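ALDH21) (Physcomitrella patens subsp. patens, PDB 5MZ8) probably catalyses the NADP(+)-dependent, non-phosphorylating oxidation of D-glyceraldehyde 3-phosphate to 3-phosphoglycerate. Local coordinates at residues H322-Y327 against K412-G417; V400-P405 against V420-Y425; K168-I173 against V506-N511; K259-T264 against K280-E285. All blocks are in the same frame, centred on the assembly; numbering follows the deposited sequence.

Contact 1: H322-Y327 against K412-G417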
# COMPACT_ATOMS: atom_id res chain seq x y z
N HIS A 322 -19.82 21.24 -13.59
CA HIS A 322 -21.05 22.00 -13.42
C HIS A 322 -22.24 21.03 -13.48
O HIS A 322 -22.25 20.14 -14.34
CB HIS A 322 -21.16 23.04 -14.56
CG HIS A 322 -22.55 23.49 -14.88
ND1 HIS A 322 -23.09 23.34 -16.15
CD2 HIS A 322 -23.48 24.08 -14.09
CE1 HIS A 322 -24.32 23.83 -16.09
NE2 HIS A 322 -24.60 24.29 -14.86
N MET A 323 -23.22 21.14 -12.55
CA MET A 323 -24.38 20.24 -12.56
C MET A 323 -25.32 20.75 -13.64
O MET A 323 -26.03 21.75 -13.46
CB MET A 323 -25.06 20.17 -11.18
CG MET A 323 -26.28 19.28 -11.14
SD MET A 323 -27.37 19.68 -9.75
CE MET A 323 -28.18 21.13 -10.37
N GLN A 324 -25.27 20.11 -14.80
CA GLN A 324 -26.06 20.49 -15.97
C GLN A 324 -27.45 19.89 -15.96
O GLN A 324 -28.38 20.53 -16.42
CB GLN A 324 -25.33 20.09 -17.24
CG GLN A 324 -25.93 20.69 -18.50
CD GLN A 324 -25.01 20.48 -19.66
OE1 GLN A 324 -23.79 20.69 -19.58
NE2 GLN A 324 -25.58 20.06 -20.76
N ARG A 325 -27.57 18.63 -15.49
CA ARG A 325 -28.82 17.87 -15.49
C ARG A 325 -29.25 17.50 -14.07
O ARG A 325 -28.43 17.04 -13.26
CB ARG A 325 -28.69 16.62 -16.37
CG ARG A 325 -28.35 16.93 -17.84
CD ARG A 325 -28.19 15.67 -18.65
NE ARG A 325 -26.93 14.96 -18.37
CZ ARG A 325 -26.84 13.65 -18.17
NH1 ARG A 325 -25.66 13.08 -17.96
NH2 ARG A 325 -27.93 12.89 -18.17
N LEU A 326 -30.53 17.76 -13.76
CA LEU A 326 -31.07 17.48 -12.44
C LEU A 326 -32.31 16.58 -12.56
O LEU A 326 -33.28 16.95 -13.22
CB LEU A 326 -31.36 18.79 -11.71
CG LEU A 326 -32.04 18.73 -10.33
CD1 LEU A 326 -31.26 17.83 -9.34
CD2 LEU A 326 -32.24 20.14 -9.77
N TYR A 327 -32.22 15.38 -11.95
CA TYR A 327 -33.26 14.34 -11.94
C TYR A 327 -33.83 14.27 -10.53
O TYR A 327 -33.09 13.98 -9.59
CB TYR A 327 -32.68 12.97 -12.41
CG TYR A 327 -32.11 13.05 -13.81
CD1 TYR A 327 -32.93 12.87 -14.93
CD2 TYR A 327 -30.78 13.38 -14.03
CE1 TYR A 327 -32.43 13.00 -16.22
CE2 TYR A 327 -30.27 13.53 -15.31
CZ TYR A 327 -31.10 13.34 -16.41
OH TYR A 327 -30.61 13.47 -17.68
N LYS A 412 -27.67 17.30 -25.13
CA LYS A 412 -26.64 16.42 -25.67
C LYS A 412 -25.22 16.85 -25.31
O LYS A 412 -24.42 16.01 -24.89
CB LYS A 412 -26.80 16.32 -27.21
CG LYS A 412 -26.13 15.10 -27.81
CD LYS A 412 -26.04 15.17 -29.34
CE LYS A 412 -24.90 14.36 -29.93
NZ LYS A 412 -24.91 12.93 -29.50
N GLU A 413 -24.92 18.14 -25.46
CA GLU A 413 -23.57 18.67 -25.26
C GLU A 413 -23.37 19.45 -23.96
O GLU A 413 -24.33 19.89 -23.34
CB GLU A 413 -23.16 19.54 -26.47
CG GLU A 413 -23.30 18.87 -27.84
CD GLU A 413 -22.41 17.67 -28.13
OE1 GLU A 413 -22.82 16.85 -28.99
OE2 GLU A 413 -21.31 17.56 -27.54
N GLU A 414 -22.09 19.64 -23.59
CA GLU A 414 -21.69 20.45 -22.43
C GLU A 414 -22.09 21.90 -22.74
O GLU A 414 -21.68 22.43 -23.76
CB GLU A 414 -20.17 20.34 -22.22
CG GLU A 414 -19.62 21.27 -21.15
CD GLU A 414 -18.16 21.04 -20.80
OE1 GLU A 414 -17.31 21.10 -21.72
OE2 GLU A 414 -17.87 20.82 -19.60
N ILE A 415 -22.92 22.52 -21.87
CA ILE A 415 -23.39 23.90 -22.03
C ILE A 415 -22.29 24.90 -21.64
O ILE A 415 -22.09 25.89 -22.36
CB ILE A 415 -24.73 24.16 -21.27
CG1 ILE A 415 -25.89 23.34 -21.84
CG2 ILE A 415 -25.10 25.66 -21.27
CD1 ILE A 415 -27.19 23.35 -20.99
N PHE A 416 -21.59 24.63 -20.51
CA PHE A 416 -20.53 25.49 -19.95
C PHE A 416 -21.08 26.91 -19.65
O PHE A 416 -20.41 27.91 -19.95
CB PHE A 416 -19.29 25.51 -20.86
CG PHE A 416 -18.00 25.38 -20.10
CD1 PHE A 416 -17.63 24.16 -19.53
CD2 PHE A 416 -17.15 26.47 -19.95
CE1 PHE A 416 -16.43 24.04 -18.83
CE2 PHE A 416 -15.95 26.34 -19.23
CZ PHE A 416 -15.60 25.13 -18.68
N GLY A 417 -22.28 26.96 -19.07
CA GLY A 417 -22.98 28.19 -18.72
C GLY A 417 -23.96 28.00 -17.58
O GLY A 417 -24.15 26.87 -17.12
O HOH W 1 -21.83 22.00 -18.28
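Q324 of strand 323-329 and I415 of the loop between helix 409-412 and strand 419-425 keep their CA atoms 7.4 Å apart, so the backbones meet through a side chain instead of a beta ladder. The loop carries E414, an NADP(+)-binding residue, in the E-I-F-G-P stretch familiar from aldehyde dehydrogenases, and the strand follows C320, which contacts both NADP(+) and succinate. The Q324 amide joins the two. Its CG lies anti to the backbone N (chi1 -168°), and the extended chain beyond carries the amide across to the loop. There NE2 donates to E413 O at 2.9 Å, close to the amide plane, and has a weak second acceptor in A410 O. OE1 accepts from I415 N at 3.1 Å along a nearly straight N-H (172°), the donor standing above the carbonyl plane. I415 CG1 passes obliquely against the same amide, 3.5 Å from NE2. A leucine here would probably leave E413 O and I415 N without this shared partner and the loop less firmly tied to the strand. E414 is placed separately, its OE2 accepting from G288 N. H322 brings a face of its imidazole under G417 O, which lies 3.2 Å from CE1. At the ring edge, a water 2.8 Å from H322 ND1 donates to Q324 OE1 at 2.7 Å and weakly accepts from F416 N.

Contact 2: V400-P405 against V420-Y425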
# COMPACT_ATOMS: atom_id res chain seq x y z
N VAL A 400 -33.12 27.77 -15.83
CA VAL A 400 -33.65 26.44 -15.54
C VAL A 400 -34.66 26.11 -16.64
O VAL A 400 -35.57 26.91 -16.89
CB VAL A 400 -34.23 26.20 -14.12
CG1 VAL A 400 -34.60 24.73 -13.91
CG2 VAL A 400 -33.24 26.66 -13.04
N ILE A 401 -34.44 24.99 -17.35
CA ILE A 401 -35.33 24.53 -18.43
C ILE A 401 -35.80 23.11 -18.13
O ILE A 401 -34.99 22.24 -17.84
CB ILE A 401 -34.74 24.66 -19.87
CG1 ILE A 401 -33.75 25.85 -20.02
CG2 ILE A 401 -35.88 24.74 -20.91
CD1 ILE A 401 -32.79 25.75 -21.21
N GLU A 402 -37.11 22.90 -18.18
CA GLU A 402 -37.77 21.64 -17.89
C GLU A 402 -38.08 20.83 -19.17
O GLU A 402 -38.52 21.40 -20.17
CB GLU A 402 -39.05 21.94 -17.10
CG GLU A 402 -40.02 20.80 -16.87
CD GLU A 402 -41.19 21.25 -16.03
OE1 GLU A 402 -42.18 21.80 -16.59
OE2 GLU A 402 -41.07 21.17 -14.79
N ASP A 403 -37.83 19.49 -19.12
CA ASP A 403 -38.10 18.49 -20.17
C ASP A 403 -37.50 18.83 -21.55
O ASP A 403 -38.20 18.82 -22.57
CB ASP A 403 -39.61 18.19 -20.26
CG ASP A 403 -40.24 17.64 -18.98
OD1 ASP A 403 -39.51 16.96 -18.20
OD2 ASP A 403 -41.45 17.86 -18.76
N VAL A 404 -36.18 19.06 -21.58
CA VAL A 404 -35.42 19.35 -22.81
C VAL A 404 -35.09 17.99 -23.48
O VAL A 404 -34.48 17.13 -22.84
CB VAL A 404 -34.15 20.19 -22.51
CG1 VAL A 404 -33.23 20.26 -23.72
CG2 VAL A 404 -34.52 21.59 -22.05
N PRO A 405 -35.50 17.77 -24.75
CA PRO A 405 -35.19 16.47 -25.38
C PRO A 405 -33.71 16.28 -25.76
O PRO A 405 -32.98 17.26 -25.88
CB PRO A 405 -36.12 16.45 -26.61
CG PRO A 405 -36.34 17.88 -26.94
CD PRO A 405 -36.26 18.66 -25.66
N VAL A 420 -29.44 24.83 -16.08
CA VAL A 420 -29.77 23.57 -15.41
C VAL A 420 -30.99 22.98 -16.10
O VAL A 420 -32.00 23.67 -16.25
CB VAL A 420 -29.96 23.72 -13.87
CG1 VAL A 420 -30.44 22.41 -13.23
CG2 VAL A 420 -28.68 24.19 -13.20
N LEU A 421 -30.89 21.70 -16.52
CA LEU A 421 -31.99 20.99 -17.17
C LEU A 421 -32.67 20.09 -16.15
O LEU A 421 -32.05 19.15 -15.64
CB LEU A 421 -31.53 20.19 -18.40
CG LEU A 421 -30.74 20.93 -19.49
CD1 LEU A 421 -30.62 20.06 -20.70
CD2 LEU A 421 -31.39 22.24 -19.89
N LEU A 422 -33.92 20.42 -15.79
CA LEU A 422 -34.72 19.72 -14.79
C LEU A 422 -35.56 18.63 -15.43
O LEU A 422 -36.18 18.85 -16.48
CB LEU A 422 -35.59 20.73 -14.00
CG LEU A 422 -36.53 20.21 -12.89
CD1 LEU A 422 -35.77 19.60 -11.72
CD2 LEU A 422 -37.42 21.31 -12.38
N TYR A 423 -35.57 17.46 -14.78
CA TYR A 423 -36.32 16.28 -15.20
C TYR A 423 -36.89 15.58 -13.98
O TYR A 423 -36.33 15.65 -12.88
CB TYR A 423 -35.43 15.30 -15.96
CG TYR A 423 -34.77 15.86 -17.20
CD1 TYR A 423 -35.45 15.92 -18.42
CD2 TYR A 423 -33.44 16.29 -17.18
CE1 TYR A 423 -34.84 16.41 -19.57
CE2 TYR A 423 -32.81 16.75 -18.33
CZ TYR A 423 -33.52 16.82 -19.52
OH TYR A 423 -32.93 17.31 -20.66
N LYS A 424 -38.01 14.87 -14.18
CA LYS A 424 -38.70 14.07 -13.18
C LYS A 424 -38.45 12.60 -13.51
O LYS A 424 -38.27 12.26 -14.68
CB LYS A 424 -40.21 14.37 -13.24
CG LYS A 424 -41.02 13.81 -12.07
CD LYS A 424 -42.42 14.40 -11.99
CE LYS A 424 -43.42 13.77 -12.93
NZ LYS A 424 -44.75 14.39 -12.77
N TYR A 425 -38.41 11.73 -12.48
CA TYR A 425 -38.30 10.27 -12.67
C TYR A 425 -39.22 9.56 -11.70
O TYR A 425 -39.60 10.12 -10.67
CB TYR A 425 -36.85 9.73 -12.63
CG TYR A 425 -36.21 9.77 -11.26
CD1 TYR A 425 -36.38 8.71 -10.36
CD2 TYR A 425 -35.41 10.84 -10.87
CE1 TYR A 425 -35.81 8.75 -9.09
CE2 TYR A 425 -34.82 10.88 -9.61
CZ TYR A 425 -35.03 9.84 -8.73
OH TYR A 425 -34.45 9.90 -7.49
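V400, I401 and E402 run parallel to V420, L421 and L422 as neighbouring sheet strands, and the contact passes from a tightly packed beginning to a partly exposed end. In the tight part I401 holds the opposite strand at two points, its N donating to V420 O at 3.0 Å and its O accepting from L422 N at 2.9 Å. V400 CG1 packs on L422 CB at 4.1 Å, on the face covered by helix 333-346. On the other face I401 CD1 and V404 CG2 both reach L421 CD2, the valine crossing the leucine at about a right angle. The carboxylate of E402 leads out of the contact to Y333 and K337.

The looser side begins at D403, whose left-handed backbone conformation turns the chain out of the strand just after its N donates to L422 O at 3.2 Å. The carboxylate of exposed D403 and the Y423 ring lie alongside, pointing opposite ways, with OD1 no closer than 4.2 Å to CD1. With chi1 at -58°, CG of Y423 lies anti to the carbonyl carbon and the hydroxyl reaches beyond the strand end, donating to V404 O at 2.7 Å near the ring plane. A phenylalanine in place of Y423 would probably leave V404 O without this donor and the turn less firmly held. Adjacent parallel strands joined through helix 409-412 make this a beta-alpha-beta unit of the aldehyde dehydrogenase catalytic domain.

Contact 3: K168-I173 against V506-N511. With PEG (di(hydroxyethyl)ether), chain Q.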
# COMPACT_ATOMS: atom_id res chain seq x y z
N LYS A 168 13.97 -19.27 -8.32
CA LYS A 168 14.73 -19.39 -7.06
C LYS A 168 15.85 -18.33 -6.99
O LYS A 168 16.51 -18.08 -8.00
CB LYS A 168 15.32 -20.82 -6.96
CG LYS A 168 16.06 -21.08 -5.66
CD LYS A 168 16.73 -22.42 -5.62
CE LYS A 168 17.53 -22.52 -4.34
NZ LYS A 168 18.04 -23.90 -4.09
N GLY A 169 16.01 -17.72 -5.82
CA GLY A 169 17.05 -16.74 -5.54
C GLY A 169 16.85 -15.37 -6.15
O GLY A 169 17.81 -14.59 -6.22
N LEU A 170 15.62 -15.04 -6.56
CA LEU A 170 15.31 -13.75 -7.16
C LEU A 170 14.45 -12.88 -6.27
O LEU A 170 13.52 -13.35 -5.62
CB LEU A 170 14.67 -13.90 -8.56
CG LEU A 170 15.47 -14.68 -9.64
CD1 LEU A 170 14.63 -14.92 -10.87
CD2 LEU A 170 16.74 -13.94 -10.04
N GLN A 171 14.79 -11.59 -6.24
CA GLN A 171 14.06 -10.54 -5.51
C GLN A 171 14.17 -9.28 -6.35
O GLN A 171 15.05 -9.18 -7.22
CB GLN A 171 14.64 -10.32 -4.09
CG GLN A 171 16.06 -9.74 -4.08
CD GLN A 171 16.68 -9.63 -2.73
OE1 GLN A 171 16.14 -8.98 -1.84
NE2 GLN A 171 17.87 -10.18 -2.58
N GLY A 172 13.28 -8.34 -6.12
CA GLY A 172 13.27 -7.10 -6.87
C GLY A 172 13.03 -5.87 -6.03
O GLY A 172 12.41 -5.94 -4.96
N ILE A 173 13.57 -4.74 -6.49
CA ILE A 173 13.36 -3.42 -5.89
C ILE A 173 12.67 -2.63 -6.98
O ILE A 173 13.27 -2.40 -8.03
CB ILE A 173 14.64 -2.70 -5.38
CG1 ILE A 173 15.28 -3.46 -4.19
CG2 ILE A 173 14.30 -1.25 -4.99
CD1 ILE A 173 16.74 -3.12 -3.90
N VAL A 506 12.42 -1.68 -12.25
CA VAL A 506 12.69 -2.77 -11.32
C VAL A 506 14.17 -3.19 -11.41
O VAL A 506 14.71 -3.36 -12.50
CB VAL A 506 11.69 -3.97 -11.48
CG1 VAL A 506 11.79 -4.65 -12.87
CG2 VAL A 506 11.84 -5.00 -10.35
N LEU A 507 14.81 -3.38 -10.24
CA LEU A 507 16.16 -3.92 -10.13
C LEU A 507 15.93 -5.39 -9.77
O LEU A 507 15.50 -5.67 -8.66
CB LEU A 507 17.00 -3.19 -9.04
CG LEU A 507 18.44 -3.66 -8.85
CD1 LEU A 507 19.31 -3.39 -10.10
CD2 LEU A 507 19.07 -3.03 -7.61
N VAL A 508 16.10 -6.31 -10.74
CA VAL A 508 15.91 -7.75 -10.51
C VAL A 508 17.25 -8.27 -10.06
O VAL A 508 18.24 -8.12 -10.77
CB VAL A 508 15.33 -8.52 -11.74
CG1 VAL A 508 15.24 -10.03 -11.45
CG2 VAL A 508 13.98 -7.95 -12.17
N MET A 509 17.31 -8.81 -8.84
CA MET A 509 18.54 -9.21 -8.17
C MET A 509 18.64 -10.70 -8.01
O MET A 509 17.78 -11.30 -7.35
CB MET A 509 18.63 -8.52 -6.79
CG MET A 509 18.36 -7.01 -6.84
SD MET A 509 17.84 -6.36 -5.22
CE MET A 509 19.42 -6.22 -4.44
N ARG A 510 19.69 -11.31 -8.61
CA ARG A 510 19.96 -12.74 -8.53
C ARG A 510 20.98 -13.06 -7.44
O ARG A 510 22.15 -12.65 -7.54
CB ARG A 510 20.43 -13.33 -9.87
CG ARG A 510 20.64 -14.85 -9.75
CD ARG A 510 20.94 -15.58 -11.05
NE ARG A 510 19.82 -15.60 -12.00
CZ ARG A 510 18.80 -16.46 -11.99
NH1 ARG A 510 17.86 -16.40 -12.91
NH2 ARG A 510 18.72 -17.39 -11.04
N ASN A 511 20.53 -13.83 -6.42
CA ASN A 511 21.32 -14.28 -5.26
C ASN A 511 22.14 -13.16 -4.60
O ASN A 511 23.32 -13.37 -4.27
CB ASN A 511 22.21 -15.49 -5.63
CG ASN A 511 21.44 -16.69 -6.11
OD1 ASN A 511 20.52 -17.19 -5.44
ND2 ASN A 511 21.81 -17.18 -7.30
C1 PEG Q . 19.68 -20.14 -8.76
O1 PEG Q . 19.63 -18.74 -8.50
C2 PEG Q . 20.96 -20.57 -9.42
O2 PEG Q . 22.07 -20.31 -8.57
C3 PEG Q . 23.33 -20.62 -9.16
C4 PEG Q . 24.44 -19.87 -8.48
O4 PEG Q . 24.43 -18.49 -8.81
O HOH W 2 16.56 -19.10 -10.59
O HOH W 3 18.67 -11.76 -4.77
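The guanidinium of R510 has L170 CD2 over the centre of one face, 3.8 Å above its plane, while a water and O1 of a bound di(hydroxyethyl)ether lie at its edge. NH2 donates to that water at 2.8 Å and weakly to the glycol's O1; the water donates to K168 O. NE forms a salt bridge with D470 of the second subunit. The bend at chi3 (-68°) helps to fold the guanidinium back over the leucine, so the aliphatic and flat parts of R510 both rest on L170.

The two ends of the Q171 amide have different partners. OE1 is bonded to H158, whereas NE2 donates to a water that in turn donates to M509 O, bridging the strands beside their direct bonds. Nearer the backbone, Q171 CG lies across M509, whose SD is 3.7 Å from I173 CD1.

The backbones form an antiparallel ladder in the oligomerisation domain of the aldehyde dehydrogenase fold. Q171 with M509 and I173 with L507 are its hydrogen-bonded pairs; M509 N reaches Q171 O at 2.8 Å. Past the strand end, N511 N still donates to G169 O at 2.8 Å. N511 OD1 sits 3.5 Å from G169 CA, and the positive phi there also suits glycine.

V506 to M509 pair in parallel with a strand of the second subunit, while I173 packs on I173 of the third and M509 on F455 of the fourth. An apolar patch of M509 and I173, a salt-bridged arginine and a shared ladder are consistent with a role in holding the tetramer together, remote from the catalytic chemistry.

Contact 4: K259-T264 against K280-E285. With EDO (1,2-ethanediol), chain G.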
# COMPACT_ATOMS: atom_id res chain seq x y z
N LYS A 259 8.15 14.20 -22.93
CA LYS A 259 7.85 12.79 -22.60
C LYS A 259 6.39 12.60 -22.21
O LYS A 259 5.87 11.48 -22.28
CB LYS A 259 8.78 12.29 -21.48
CG LYS A 259 10.30 12.34 -21.81
CD LYS A 259 10.74 11.54 -23.06
CE LYS A 259 11.11 10.10 -22.85
NZ LYS A 259 9.92 9.23 -22.72
N LEU A 260 5.74 13.68 -21.76
CA LEU A 260 4.34 13.71 -21.35
C LEU A 260 3.68 15.01 -21.86
O LEU A 260 4.29 16.07 -21.82
CB LEU A 260 4.23 13.64 -19.80
CG LEU A 260 2.81 13.74 -19.18
CD1 LEU A 260 1.91 12.59 -19.62
CD2 LEU A 260 2.87 13.77 -17.70
N LEU A 261 2.42 14.89 -22.31
CA LEU A 261 1.56 15.99 -22.65
C LEU A 261 0.39 15.92 -21.68
O LEU A 261 -0.32 14.92 -21.64
CB LEU A 261 1.06 15.92 -24.12
CG LEU A 261 -0.04 16.92 -24.53
CD1 LEU A 261 0.41 18.40 -24.34
CD2 LEU A 261 -0.55 16.65 -25.92
N THR A 262 0.19 16.98 -20.91
CA THR A 262 -0.93 17.05 -19.98
C THR A 262 -1.78 18.28 -20.32
O THR A 262 -1.32 19.42 -20.21
CB THR A 262 -0.50 16.93 -18.52
OG1 THR A 262 -1.64 17.22 -17.73
CG2 THR A 262 0.65 17.86 -18.15
N PHE A 263 -3.03 18.02 -20.75
CA PHE A 263 -3.96 19.05 -21.23
C PHE A 263 -5.27 19.06 -20.44
O PHE A 263 -5.83 18.01 -20.11
CB PHE A 263 -4.24 18.80 -22.73
CG PHE A 263 -5.32 19.64 -23.38
CD1 PHE A 263 -5.03 20.89 -23.90
CD2 PHE A 263 -6.62 19.17 -23.47
CE1 PHE A 263 -6.03 21.67 -24.50
CE2 PHE A 263 -7.63 19.97 -24.04
CZ PHE A 263 -7.32 21.20 -24.57
N THR A 264 -5.76 20.28 -20.18
CA THR A 264 -7.06 20.53 -19.58
C THR A 264 -7.74 21.56 -20.46
O THR A 264 -7.20 22.65 -20.69
CB THR A 264 -6.97 20.98 -18.11
OG1 THR A 264 -6.31 19.96 -17.36
CG2 THR A 264 -8.34 21.24 -17.51
N LYS A 280 4.92 10.30 -27.09
CA LYS A 280 4.70 10.74 -25.70
C LYS A 280 3.38 10.23 -25.08
O LYS A 280 2.41 9.99 -25.79
CB LYS A 280 4.76 12.28 -25.59
CG LYS A 280 3.65 13.03 -26.35
CD LYS A 280 3.60 14.56 -26.10
CE LYS A 280 4.72 15.38 -26.72
NZ LYS A 280 5.05 14.97 -28.11
N LYS A 281 3.36 10.11 -23.75
CA LYS A 281 2.19 9.76 -22.96
C LYS A 281 1.29 11.01 -22.93
O LYS A 281 1.77 12.15 -23.08
CB LYS A 281 2.60 9.35 -21.55
CG LYS A 281 3.23 7.95 -21.46
CD LYS A 281 3.33 7.48 -20.02
CE LYS A 281 3.91 6.11 -19.90
NZ LYS A 281 3.87 5.61 -18.50
N VAL A 282 -0.02 10.80 -22.79
CA VAL A 282 -0.99 11.89 -22.81
C VAL A 282 -1.96 11.78 -21.65
O VAL A 282 -2.44 10.68 -21.37
CB VAL A 282 -1.72 11.91 -24.18
CG1 VAL A 282 -2.92 12.85 -24.17
CG2 VAL A 282 -0.77 12.29 -25.31
N VAL A 283 -2.23 12.91 -20.97
CA VAL A 283 -3.16 13.04 -19.84
C VAL A 283 -4.18 14.08 -20.29
O VAL A 283 -3.78 15.15 -20.76
CB VAL A 283 -2.44 13.45 -18.52
CG1 VAL A 283 -3.43 13.89 -17.43
CG2 VAL A 283 -1.54 12.33 -18.02
N MET A 284 -5.47 13.77 -20.17
CA MET A 284 -6.52 14.68 -20.64
C MET A 284 -7.61 14.88 -19.62
O MET A 284 -8.25 13.91 -19.19
CB MET A 284 -7.19 14.10 -21.90
CG MET A 284 -6.25 13.88 -23.04
SD MET A 284 -6.49 15.22 -24.18
CE MET A 284 -4.83 15.68 -24.52
N GLU A 285 -7.89 16.15 -19.32
CA GLU A 285 -8.98 16.57 -18.44
C GLU A 285 -9.89 17.38 -19.33
O GLU A 285 -9.52 18.48 -19.75
CB GLU A 285 -8.46 17.40 -17.25
CG GLU A 285 -7.67 16.59 -16.23
CD GLU A 285 -8.44 15.51 -15.49
OE1 GLU A 285 -7.81 14.50 -15.10
OE2 GLU A 285 -9.66 15.66 -15.31
C1 EDO G . -2.64 6.92 -24.01
O1 EDO G . -3.09 5.84 -23.18
C2 EDO G . -1.08 6.99 -24.00
O2 EDO G . -0.65 7.73 -22.87
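Two parallel strands of the Rossmann-like cofactor domain, L260-T264 and K281-E285, meet here, consecutive strands of a beta-alpha-beta crossover through helix 267-276. Their axes lie 4.7 Å apart, only 10° from parallel, and five backbone bonds alternate between them; F263 N to V283 O is almost straight at 175°. The side chains divide between two faces. On one, L260 CD1 packs against V283 CG2 at 3.8 Å, and T262 stands alongside V283. T264 lies beside E285, with OG1 3.3 Å from E285 CB; the threonine hydroxyls of T262 and T264 are bonded to K198 NZ. E285, which binds NADP(+) and is the predicted active-site residue, turns its chain away from T264 toward Y481, one of the succinate-binding residues.

The other face, turned to helix 267-276, is apolar. M284 bends at chi2 (-102°), putting CE 3.6 Å from F263 CB, while its sulfur makes an oblique Met-aromatic contact 5.2 Å from the centroid of the F263 ring. At the strand starts K280 curls over L261, its CD in tight contact with L261 CB at 3.5 Å. The ammonium beyond, NZ of the buried K280, is bonded to three backbone carbonyls, those of A277, D255 and T253. On the edge of strand 281-285 turned away from 260-264, O2 of a bound 1,2-ethanediol accepts from V282 N at 3.1 Å; the diol is also bonded to V282 N of the second subunit.

Contacts 1 and 2 share the catalytic-domain sheet: Q324 O and L326 N probably bond to L421, whose strand lies between 323-329 and 395-402, and the Y327 and Y423 rings meet. Both are largely buried, but contact 1 relies on a polar amide beside the cofactor site, whereas contact 2 is ladder and apolar packing that ends in an exposed turn. Contact 4, a buried parallel pair in the cofactor domain, comes within about 8 Å of contact 1 at the nearest atoms and, like contact 3, touches the second subunit. Contact 3, its centre about 52 Å from that of contact 1, is partly exposed and antiparallel, joining the second subunit by salt bridge and ladder and packing on the other two.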